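Local coordinates for probable GGDEF family protein (Chromobacterium violaceum, PDB 3NJA) that is of unknown function but carries a PAS domain, a fold that commonly senses signals, and probably acts in cyclic di-GMP signalling, at residues 82-87 with 96-101. Residues are numbered along the deposited sequence; the frame is centred on the assembly and turned at random.
Sequences VEYRIV and LLERNH. With SO4 (sulfate ion), chain G.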
loop_
_atom_site.group_PDB
_atom_site.type_symbol
_atom_site.label_atom_id
_atom_site.label_comp_id
_atom_site.label_asym_id
_atom_site.label_seq_id
_atom_site.Cartn_x
_atom_site.Cartn_y
_atom_site.Cartn_z
ATOM N N VAL B 82 -3.425 9.531 8.296
ATOM C CA VAL B 82 -3.811 10.893 7.953
ATOM C C VAL B 82 -3.299 11.841 9.043
ATOM O O VAL B 82 -3.419 11.552 10.234
ATOM C CB VAL B 82 -5.329 11.044 7.831
ATOM C CG1 VAL B 82 -5.650 12.293 7.050
ATOM C CG2 VAL B 82 -5.933 9.844 7.136
ATOM N N GLU B 83 -2.688 12.947 8.629
ATOM C CA GLU B 83 -2.295 14.002 9.560
ATOM C C GLU B 83 -3.201 15.199 9.363
ATOM O O GLU B 83 -3.583 15.527 8.243
ATOM C CB GLU B 83 -0.863 14.453 9.309
ATOM C CG GLU B 83 0.208 13.503 9.761
ATOM C CD GLU B 83 1.489 14.245 10.087
ATOM O OE1 GLU B 83 1.400 15.421 10.520
ATOM O OE2 GLU B 83 2.581 13.660 9.921
ATOM N N TYR B 84 -3.535 15.863 10.452
ATOM C CA TYR B 84 -4.334 17.067 10.370
ATOM C C TYR B 84 -4.391 17.733 11.738
ATOM O O TYR B 84 -4.273 17.071 12.781
ATOM C CB TYR B 84 -5.747 16.734 9.885
ATOM C CG TYR B 84 -6.476 15.784 10.809
ATOM C CD1 TYR B 84 -7.140 16.251 11.940
ATOM C CD2 TYR B 84 -6.488 14.415 10.561
ATOM C CE1 TYR B 84 -7.800 15.379 12.786
ATOM C CE2 TYR B 84 -7.146 13.541 11.401
ATOM C CZ TYR B 84 -7.798 14.027 12.511
ATOM O OH TYR B 84 -8.449 13.153 13.346
ATOM N N ARG B 85 -4.564 19.051 11.730
ATOM C CA ARG B 85 -4.725 19.786 12.959
ATOM C C ARG B 85 -6.187 19.731 13.374
ATOM O O ARG B 85 -7.089 19.676 12.528
ATOM C CB ARG B 85 -4.305 21.238 12.759
ATOM C CG ARG B 85 -2.859 21.412 12.363
ATOM C CD ARG B 85 -2.621 22.811 11.859
ATOM N NE ARG B 85 -3.096 22.989 10.493
ATOM C CZ ARG B 85 -3.217 24.169 9.892
ATOM N NH1 ARG B 85 -2.918 25.291 10.549
ATOM N NH2 ARG B 85 -3.651 24.224 8.640
ATOM N N ILE B 86 -6.419 19.719 14.681
ATOM C CA ILE B 86 -7.747 19.959 15.201
ATOM C C ILE B 86 -7.686 21.241 16.003
ATOM O O ILE B 86 -6.605 21.773 16.289
ATOM C CB ILE B 86 -8.231 18.842 16.124
ATOM C CG1 ILE B 86 -7.196 18.575 17.218
ATOM C CG2 ILE B 86 -8.522 17.592 15.324
ATOM C CD1 ILE B 86 -7.810 18.349 18.581
ATOM N N VAL B 87 -8.855 21.740 16.369
ATOM C CA VAL B 87 -8.925 22.907 17.209
ATOM C C VAL B 87 -9.803 22.595 18.419
ATOM O O VAL B 87 -11.009 22.365 18.295
ATOM C CB VAL B 87 -9.435 24.118 16.416
ATOM C CG1 VAL B 87 -10.422 23.664 15.332
ATOM C CG2 VAL B 87 -10.059 25.125 17.359
ATOM N N LEU B 96 -2.581 16.103 14.841
ATOM C CA LEU B 96 -2.922 14.694 15.068
ATOM C C LEU B 96 -2.384 13.708 14.015
ATOM O O LEU B 96 -2.331 14.012 12.809
ATOM C CB LEU B 96 -4.442 14.539 15.199
ATOM C CG LEU B 96 -5.001 14.721 16.616
ATOM C CD1 LEU B 96 -4.173 15.708 17.431
ATOM C CD2 LEU B 96 -6.479 15.099 16.605
ATOM N N LEU B 97 -1.985 12.527 14.478
ATOM C CA LEU B 97 -1.754 11.402 13.574
ATOM C C LEU B 97 -2.844 10.350 13.764
ATOM O O LEU B 97 -3.134 9.936 14.885
ATOM C CB LEU B 97 -0.376 10.778 13.781
ATOM C CG LEU B 97 -0.111 9.669 12.757
ATOM C CD1 LEU B 97 -0.249 10.215 11.351
ATOM C CD2 LEU B 97 1.258 9.048 12.951
ATOM N N GLU B 98 -3.453 9.927 12.665
ATOM C CA GLU B 98 -4.611 9.057 12.746
ATOM C C GLU B 98 -4.411 7.826 11.885
ATOM O O GLU B 98 -4.160 7.918 10.682
ATOM C CB GLU B 98 -5.863 9.815 12.305
ATOM C CG GLU B 98 -7.168 9.032 12.360
ATOM C CD GLU B 98 -8.335 9.804 11.733
ATOM O OE1 GLU B 98 -8.850 10.746 12.380
ATOM O OE2 GLU B 98 -8.729 9.482 10.587
ATOM N N ARG B 99 -4.514 6.658 12.495
ATOM C CA ARG B 99 -4.376 5.451 11.713
ATOM C C ARG B 99 -5.757 4.885 11.415
ATOM O O ARG B 99 -6.575 4.710 12.321
ATOM C CB ARG B 99 -3.475 4.435 12.409
ATOM C CG ARG B 99 -2.901 3.439 11.437
ATOM C CD ARG B 99 -2.019 2.412 12.108
ATOM N NE ARG B 99 -1.661 1.346 11.185
ATOM C CZ ARG B 99 -1.239 1.537 9.937
ATOM N NH1 ARG B 99 -0.939 0.492 9.177
ATOM N NH2 ARG B 99 -1.106 2.762 9.445
ATOM N N ASN B 100 -6.012 4.636 10.135
ATOM C CA ASN B 100 -7.309 4.149 9.687
ATOM C C ASN B 100 -7.238 2.726 9.212
ATOM O O ASN B 100 -6.287 2.338 8.541
ATOM C CB ASN B 100 -7.868 5.020 8.573
ATOM C CG ASN B 100 -8.129 6.438 9.038
ATOM O OD1 ASN B 100 -9.283 6.857 9.181
ATOM N ND2 ASN B 100 -7.050 7.175 9.316
ATOM N N HIS B 101 -8.255 1.962 9.589
ATOM C CA HIS B 101 -8.435 0.591 9.167
ATOM C C HIS B 101 -9.830 0.494 8.585
ATOM O O HIS B 101 -10.776 1.020 9.159
ATOM C CB HIS B 101 -8.333 -0.328 10.375
ATOM C CG HIS B 101 -6.966 -0.382 10.976
ATOM N ND1 HIS B 101 -6.044 -1.348 10.644
ATOM C CD2 HIS B 101 -6.363 0.416 11.889
ATOM C CE1 HIS B 101 -4.932 -1.152 11.328
ATOM N NE2 HIS B 101 -5.099 -0.089 12.094
HETATM S S SO4 G . -1.020 -2.286 11.033
HETATM O O1 SO4 G . -1.467 -3.565 11.579
HETATM O O2 SO4 G . 0.298 -2.477 10.422
HETATM O O3 SO4 G . -1.978 -1.859 10.017
HETATM O O4 SO4 G . -0.967 -1.286 12.104
#
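Val82 pairs with Glu98 and Tyr84 with Leu96, both antiparallel hydrogen-bonded, on either side of the non-hydrogen-bonded pair Glu83–Leu97, joining the two arms of a beta hairpin in the PAS sheet. The shortest of the four backbone bonds runs from Leu96 N to Tyr84 O, 2.8 Å. Between the pairs, Glu83 CA adds a C-H...O contact to Leu96 O at 3.2 Å. On the face carrying Val82, Tyr84, Leu96 and Glu98, the phenol hydroxyl Tyr84 OH donates to Glu98 OE1 at 2.6 Å, reaching it on the anti side but 32° out of the carboxylate plane. Tyr84 gets there with CG lodged between its backbone N and carbonyl carbon (chi1 60°), which swings the ring across to the neighbouring strand; Leu96 CB sits over one ring face, offset toward the rim. The other carboxylate oxygen, Glu98 OE2, takes Asn100 ND2 at 3.1 Å through its anti lone pair. Farther along, Leu96 CD2 presses on Ile86 CG2, 3.5 Å away. On the reverse face Leu97 CD1 lies against Glu83 CG (3.7 Å), while the Glu83 carboxylate forms salt bridges to Arg68 and Arg72 of another subunit. Each oxygen of the buried Glu98 carboxylate thus has a donor within the hairpin, which should fix its rotation, and OE1 also hydrogen-bonds a glycerol, probably from the crystallisation liquor, so the acid can still take an outside polar partner.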